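Fructose-bisphosphate aldolase (Plasmodium falciparum, PDB 4TR9) is a fructose-bisphosphate aldolase of the TIM-barrel clan, an enzyme whose barrel pocket holds the ligand 38D in this structure. Local coordinates at residues 39-43 with 44-48; 48-51 with 52-55; 84-87 with 88-92. All coordinates share one frame; numbering follows the deposited sequence.

Contact 1. Residues 39-43 with 44-48; sequences ADEST and QTIKK. With 38D (N'-[(E)-(2,4-dichlorophenyl)methylidene]-3,4-dihydroxybenzohydrazide), chain K.
The first torsions of Ser42 and Thr45 bring their hydroxyls together. Ser42 holds OG between its own N and carbonyl carbon (chi1 63°), while Thr45 swings OG1 beside its backbone N, opposite the carbonyl carbon (chi1 -57°). The result is a short hydrogen bond, Ser42 OG to Thr45 OG1 at 2.5 Å, in which either hydroxyl could be the donor. The same Thr45 OG1 lies 3.1 Å from the ligand carbonyl O10. A bond to the ligand is possible there but not settled, since the single hydroxyl proton has a second acceptor within reach.

Behind the hydroxyls runs the backbone of a helix start. Ile46 N gives a nearly straight bond to Ser42 O (2.8 Å, 167°), and Lys47 N adds a weak one to Thr43 O. This is the turn from barrel strand 35-39 into helix 43-52, at the C-terminal end of a TIM-barrel strand, where pockets of this fold lie. Asp40, just past the strand, sets OD1 3.3 Å from ligand O07, which donates a weak hydrogen bond to it; OD2 makes a salt bridge to Lys152, another pocket residue.

The other branch of Thr45, CG2, meets Glu41 CB at 3.8 Å, the two side chains crossing at about a right angle. Ile46 also crosses Glu41 steeply, and its CG2 comes 3.3 Å from Ser42 O. Glu41 OE2 is hydrogen-bonded to an aromatic side chain of a bound peptide.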
# COMPACT_ATOMS: atom_id res chain seq x y z
N ALA A 39 -26.70 23.54 2.43
CA ALA A 39 -27.74 23.95 1.50
C ALA A 39 -27.22 23.90 0.06
O ALA A 39 -27.50 24.80 -0.73
CB ALA A 39 -28.24 25.34 1.84
N ASP A 40 -26.47 22.86 -0.26
CA ASP A 40 -25.88 22.72 -1.59
C ASP A 40 -26.54 21.60 -2.39
O ASP A 40 -25.86 20.81 -3.05
CB ASP A 40 -24.38 22.46 -1.48
CG ASP A 40 -24.05 21.34 -0.51
OD1 ASP A 40 -24.80 21.17 0.47
OD2 ASP A 40 -23.04 20.64 -0.74
N GLU A 41 -27.87 21.54 -2.34
CA GLU A 41 -28.62 20.55 -3.10
C GLU A 41 -28.59 20.87 -4.59
O GLU A 41 -28.74 22.03 -4.98
CB GLU A 41 -30.07 20.47 -2.61
CG GLU A 41 -30.23 20.05 -1.16
CD GLU A 41 -30.04 21.20 -0.19
OE1 GLU A 41 -29.99 22.36 -0.65
OE2 GLU A 41 -29.94 20.94 1.03
N SER A 42 -28.40 19.85 -5.42
CA SER A 42 -28.40 20.03 -6.86
C SER A 42 -29.82 20.29 -7.36
O SER A 42 -30.77 20.28 -6.58
CB SER A 42 -27.81 18.81 -7.57
OG SER A 42 -28.57 17.65 -7.32
N THR A 43 -29.95 20.52 -8.67
CA THR A 43 -31.25 20.82 -9.26
C THR A 43 -32.23 19.67 -9.10
O THR A 43 -33.38 19.88 -8.71
CB THR A 43 -31.11 21.15 -10.76
OG1 THR A 43 -30.16 22.21 -10.93
CG2 THR A 43 -32.45 21.59 -11.34
N GLN A 44 -31.78 18.45 -9.39
CA GLN A 44 -32.63 17.27 -9.26
C GLN A 44 -32.82 16.89 -7.80
O GLN A 44 -33.79 16.20 -7.45
CB GLN A 44 -32.03 16.10 -10.04
CG GLN A 44 -30.67 15.65 -9.54
CD GLN A 44 -30.13 14.45 -10.31
OE1 GLN A 44 -30.70 14.05 -11.33
NE2 GLN A 44 -29.04 13.88 -9.82
N THR A 45 -31.91 17.33 -6.94
CA THR A 45 -31.99 17.04 -5.51
C THR A 45 -32.98 17.96 -4.82
O THR A 45 -33.82 17.51 -4.04
CB THR A 45 -30.61 17.17 -4.83
OG1 THR A 45 -29.67 16.31 -5.47
CG2 THR A 45 -30.71 16.81 -3.36
N ILE A 46 -32.89 19.25 -5.12
CA ILE A 46 -33.78 20.24 -4.53
C ILE A 46 -35.18 20.11 -5.12
O ILE A 46 -36.16 20.59 -4.54
CB ILE A 46 -33.25 21.68 -4.75
CG1 ILE A 46 -33.92 22.66 -3.78
CG2 ILE A 46 -33.45 22.11 -6.20
CD1 ILE A 46 -33.66 22.35 -2.33
N LYS A 47 -35.28 19.43 -6.26
CA LYS A 47 -36.56 19.19 -6.91
C LYS A 47 -37.45 18.29 -6.06
O LYS A 47 -38.62 18.58 -5.85
CB LYS A 47 -36.36 18.57 -8.29
CG LYS A 47 -37.66 18.18 -8.98
CD LYS A 47 -37.41 17.45 -10.28
CE LYS A 47 -38.71 17.03 -10.93
NZ LYS A 47 -39.57 18.20 -11.27
N LYS A 48 -36.87 17.20 -5.57
CA LYS A 48 -37.60 16.24 -4.76
C LYS A 48 -38.05 16.84 -3.44
O LYS A 48 -38.94 16.31 -2.77
CB LYS A 48 -36.74 14.99 -4.51
CG LYS A 48 -36.29 14.29 -5.77
CD LYS A 48 -35.49 13.03 -5.46
CE LYS A 48 -35.03 12.34 -6.73
NZ LYS A 48 -36.18 11.98 -7.61
N12 38D K . -27.79 13.50 -3.81
C13 38D K . -28.63 12.58 -3.10
C15 38D K . -29.49 11.85 -5.33
C17 38D K . -30.30 9.63 -5.72
C20 38D K . -29.51 10.22 -3.54
C01 38D K . -25.66 15.46 -0.61
C02 38D K . -25.02 16.06 0.47
O03 38D K . -24.61 15.31 1.60
C04 38D K . -24.78 17.43 0.45
C05 38D K . -25.17 18.18 -0.65
C06 38D K . -25.80 17.59 -1.72
O07 38D K . -24.14 18.07 1.53
C08 38D K . -26.03 16.23 -1.71
C09 38D K . -26.74 15.60 -2.91
O10 38D K . -26.99 16.29 -3.90
N11 38D K . -27.11 14.22 -2.82
C14 38D K . -29.22 11.51 -4.01
C16 38D K . -30.03 10.90 -6.19
CL1 38D K . -30.98 8.47 -6.82
C19 38D K . -30.05 9.28 -4.40
CL2 38D K . -29.19 9.77 -1.89

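Contact 2. Residues 48-51 with 52-55; sequences KRFD and NIKL
Phe50 and Leu55 close the C-terminal end of helix 43-52 through a Schellman motif. Leu55 N reaches back five residues to Phe50 O at 2.7 Å, a weak bond because it is bent, and Lys54 N bonds to Asp51 O at 3.2 Å. The second of these approaches from well above the carbonyl plane, 77° out of it. Lys54 takes the left-handed backbone conformation expected at this position, with positive phi, and this reverses the chain so that Leu55 returns alongside the last helical turn. A further weak bond runs from Asn52 N to Arg49 O.

The side chains of Phe50 and Leu55 lie side by side and point the same way, the apolar pairing that commonly goes with a Schellman turn. Leu55 has CG anti to its backbone N, which carries CD2 over one face of the Phe50 ring. Leu55 CD2 makes a CH-pi contact there, 3.8 Å from the centroid of the Phe50 ring and 18° off its normal, displaced toward the rim on the CD1 side. Ile53 CD1 adds a looser apolar contact at 4.3 Å from Phe50 CD1. One water ties the turn together from the polar side, donating to Asp51 OD1 and to Leu55 O (2.9 Å). Farther back, the amide of Asn52 runs almost parallel to the guanidinium of Arg49, their planes 9° apart, with Asn52 ND2 3.9 Å from Arg49 NH2, a side-by-side packing and not a hydrogen bond.

The turn leads into the loop before helix 59-70, whose Asn61, Arg62 and Tyr65 pack against Phe50. Helix 310-320 meets it too: Leu317 touches Arg49 and Ile53, and Trp320 touches Leu55.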
# COMPACT_ATOMS: atom_id res chain seq x y z
N LYS A 48 -36.87 17.20 -5.57
CA LYS A 48 -37.60 16.24 -4.76
C LYS A 48 -38.05 16.84 -3.44
O LYS A 48 -38.94 16.31 -2.77
CB LYS A 48 -36.74 14.99 -4.51
CG LYS A 48 -36.29 14.29 -5.77
CD LYS A 48 -35.49 13.03 -5.46
CE LYS A 48 -35.03 12.34 -6.73
NZ LYS A 48 -36.18 11.98 -7.61
N ARG A 49 -37.44 17.96 -3.06
CA ARG A 49 -37.84 18.68 -1.85
C ARG A 49 -39.06 19.54 -2.13
O ARG A 49 -40.01 19.56 -1.35
CB ARG A 49 -36.69 19.55 -1.34
CG ARG A 49 -35.42 18.77 -1.04
CD ARG A 49 -35.67 17.70 0.01
NE ARG A 49 -34.71 16.61 -0.09
CZ ARG A 49 -34.94 15.46 -0.70
NH1 ARG A 49 -34.00 14.52 -0.74
NH2 ARG A 49 -36.12 15.23 -1.27
N PHE A 50 -39.04 20.25 -3.26
CA PHE A 50 -40.16 21.11 -3.64
C PHE A 50 -41.40 20.28 -3.98
O PHE A 50 -42.52 20.75 -3.82
CB PHE A 50 -39.77 21.99 -4.83
CG PHE A 50 -38.85 23.12 -4.47
CD1 PHE A 50 -38.61 23.45 -3.14
CD2 PHE A 50 -38.24 23.87 -5.46
CE1 PHE A 50 -37.77 24.49 -2.81
CE2 PHE A 50 -37.39 24.92 -5.14
CZ PHE A 50 -37.16 25.23 -3.81
N ASP A 51 -41.18 19.05 -4.44
CA ASP A 51 -42.28 18.16 -4.80
C ASP A 51 -43.06 17.72 -3.56
O ASP A 51 -44.28 17.54 -3.63
CB ASP A 51 -41.75 16.93 -5.54
CG ASP A 51 -41.15 17.28 -6.89
OD1 ASP A 51 -41.57 18.29 -7.49
OD2 ASP A 51 -40.25 16.55 -7.34
N ASN A 52 -42.36 17.55 -2.45
CA ASN A 52 -42.99 17.11 -1.21
C ASN A 52 -43.94 18.16 -0.63
O ASN A 52 -44.98 17.82 -0.06
CB ASN A 52 -41.93 16.75 -0.17
CG ASN A 52 -41.08 15.57 -0.59
OD1 ASN A 52 -41.52 14.71 -1.36
ND2 ASN A 52 -39.85 15.51 -0.09
N ILE A 53 -43.58 19.43 -0.79
CA ILE A 53 -44.42 20.52 -0.32
C ILE A 53 -45.27 21.08 -1.45
O ILE A 53 -45.86 22.16 -1.32
CB ILE A 53 -43.58 21.66 0.29
CG1 ILE A 53 -42.58 22.19 -0.73
CG2 ILE A 53 -42.87 21.18 1.55
CD1 ILE A 53 -41.73 23.34 -0.22
N LYS A 54 -45.34 20.33 -2.55
CA LYS A 54 -46.12 20.72 -3.73
C LYS A 54 -45.71 22.10 -4.23
O LYS A 54 -46.44 23.08 -4.07
CB LYS A 54 -47.62 20.68 -3.42
CG LYS A 54 -48.26 19.31 -3.60
CD LYS A 54 -47.75 18.31 -2.57
CE LYS A 54 -48.15 16.89 -2.94
NZ LYS A 54 -47.60 15.89 -1.98
N LEU A 55 -44.53 22.17 -4.83
CA LEU A 55 -43.97 23.42 -5.31
C LEU A 55 -43.19 23.19 -6.60
O LEU A 55 -42.42 22.24 -6.70
CB LEU A 55 -43.08 24.05 -4.24
CG LEU A 55 -42.37 25.35 -4.60
CD1 LEU A 55 -43.37 26.46 -4.89
CD2 LEU A 55 -41.42 25.76 -3.48
O HOH W 1 -40.81 20.54 -8.35

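Contact 3. Residues 84-87 with 88-92; sequences LFEE and TLFQK
The Phe90 ring receives Glu86 O at its edge, near the ring plane and 3.2 Å from CD2, while Leu89 CG sits over one face, 4.0 Å above it and displaced toward the rim. The Phe85 ring, in turn, has Glu87 CB in plane at its edge. The two rings flank a short, weakly bonded helix, 86-89, that follows barrel strand 79-84 in this TIM-barrel fold.

The turn is held by Leu89 N bonding to Phe85 O at 3.2 Å, and by a weak bond from Phe90 N to Glu87 O. Leu84, the last residue of the strand, crosses Leu89 at about a right angle, their CD1 atoms 4.0 Å apart. Helix 99-105 packs on both leucines.

Glu87 and Gln91 both have extended chains beyond CG, and their ends meet with carboxylate and amide planes 78° apart. Glu87 OE2 lies 3.2 Å from Gln91 NE2, but its strong partner is Arg62 of helix 59-70, in a salt bridge that probably keeps the carboxylate charged. Gln91 OE1 is buried by the contact with no polar partner in the model.

With OG1 beside the backbone N (chi1 -52°), Thr88 OG1 shares a 2.8 Å hydrogen bond with a water, and Phe85 N donates to the same water at 2.6 Å.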
# COMPACT_ATOMS: atom_id res chain seq x y z
N LEU A 84 -22.88 26.05 -0.44
CA LEU A 84 -23.76 26.42 -1.54
C LEU A 84 -23.55 25.54 -2.77
O LEU A 84 -22.49 24.92 -2.93
CB LEU A 84 -23.54 27.88 -1.94
CG LEU A 84 -23.39 28.93 -0.83
CD1 LEU A 84 -23.28 30.32 -1.43
CD2 LEU A 84 -24.53 28.85 0.15
N PHE A 85 -24.56 25.48 -3.62
CA PHE A 85 -24.42 24.89 -4.94
C PHE A 85 -23.85 25.95 -5.87
O PHE A 85 -23.90 27.14 -5.55
CB PHE A 85 -25.76 24.36 -5.46
CG PHE A 85 -25.65 23.51 -6.69
CD1 PHE A 85 -25.20 22.21 -6.61
CD2 PHE A 85 -26.02 24.02 -7.93
CE1 PHE A 85 -25.10 21.42 -7.75
CE2 PHE A 85 -25.92 23.23 -9.07
CZ PHE A 85 -25.46 21.93 -8.98
N GLU A 86 -23.31 25.53 -7.01
CA GLU A 86 -22.68 26.46 -7.95
C GLU A 86 -23.62 27.59 -8.37
O GLU A 86 -23.21 28.75 -8.45
CB GLU A 86 -22.19 25.71 -9.19
CG GLU A 86 -21.54 26.60 -10.24
CD GLU A 86 -21.10 25.84 -11.47
OE1 GLU A 86 -21.14 24.60 -11.45
OE2 GLU A 86 -20.73 26.50 -12.47
N GLU A 87 -24.87 27.24 -8.64
CA GLU A 87 -25.88 28.22 -9.04
C GLU A 87 -26.11 29.28 -7.98
O GLU A 87 -26.14 30.48 -8.27
CB GLU A 87 -27.20 27.51 -9.35
CG GLU A 87 -28.40 28.43 -9.43
CD GLU A 87 -29.72 27.68 -9.46
OE1 GLU A 87 -29.72 26.51 -9.90
OE2 GLU A 87 -30.75 28.25 -9.04
N THR A 88 -26.28 28.84 -6.73
CA THR A 88 -26.59 29.74 -5.62
C THR A 88 -25.47 30.74 -5.36
O THR A 88 -25.72 31.89 -4.99
CB THR A 88 -26.86 28.94 -4.33
OG1 THR A 88 -27.85 27.93 -4.59
CG2 THR A 88 -27.36 29.86 -3.22
N LEU A 89 -24.23 30.30 -5.57
CA LEU A 89 -23.06 31.15 -5.32
C LEU A 89 -23.08 32.42 -6.17
O LEU A 89 -22.67 33.48 -5.72
CB LEU A 89 -21.78 30.36 -5.59
CG LEU A 89 -20.45 31.09 -5.35
CD1 LEU A 89 -20.35 31.54 -3.90
CD2 LEU A 89 -19.28 30.20 -5.73
N PHE A 90 -23.56 32.30 -7.41
CA PHE A 90 -23.62 33.44 -8.31
C PHE A 90 -25.06 33.91 -8.52
O PHE A 90 -25.42 34.34 -9.62
CB PHE A 90 -23.00 33.09 -9.67
CG PHE A 90 -21.59 32.56 -9.57
CD1 PHE A 90 -20.51 33.42 -9.61
CD2 PHE A 90 -21.36 31.20 -9.45
CE1 PHE A 90 -19.22 32.93 -9.52
CE2 PHE A 90 -20.07 30.70 -9.36
CZ PHE A 90 -19.00 31.57 -9.40
N GLN A 91 -25.87 33.83 -7.47
CA GLN A 91 -27.29 34.15 -7.59
C GLN A 91 -27.69 35.33 -6.71
O GLN A 91 -27.06 35.61 -5.69
CB GLN A 91 -28.12 32.92 -7.22
CG GLN A 91 -29.55 32.95 -7.76
CD GLN A 91 -30.30 31.67 -7.45
OE1 GLN A 91 -30.02 30.98 -6.47
NE2 GLN A 91 -31.26 31.33 -8.31
N LYS A 92 -28.74 36.04 -7.13
CA LYS A 92 -29.24 37.18 -6.38
C LYS A 92 -30.74 37.04 -6.12
O LYS A 92 -31.47 36.48 -6.94
CB LYS A 92 -28.93 38.49 -7.12
CG LYS A 92 -30.13 39.37 -7.43
CD LYS A 92 -30.67 39.12 -8.83
CE LYS A 92 -29.69 39.60 -9.89
NZ LYS A 92 -29.42 41.06 -9.78
O HOH W 2 -26.89 26.03 -2.72

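In the fold
Contacts 1 and 2 are the two ends of helix 43-52, sharing Lys48, with centres about 11 Å apart. Contact 3 follows the neighbouring barrel strand and lies about 12 Å from contact 1, centre to centre. Those two touch directly: Asp40 CB packs 3.4 Å from Leu84 O, and Ser42 CA lies 3.7 Å from Phe85 CE1. Contacts 2 and 3 stay about 8 Å apart at their nearest atoms. Contact 1 supplies Asp40 and Thr45 to the 38D pocket. Contact 2 comes near the ligand through the side chain of Lys48, about 5 Å away, and contact 3 through that of Phe85, about 7 Å away.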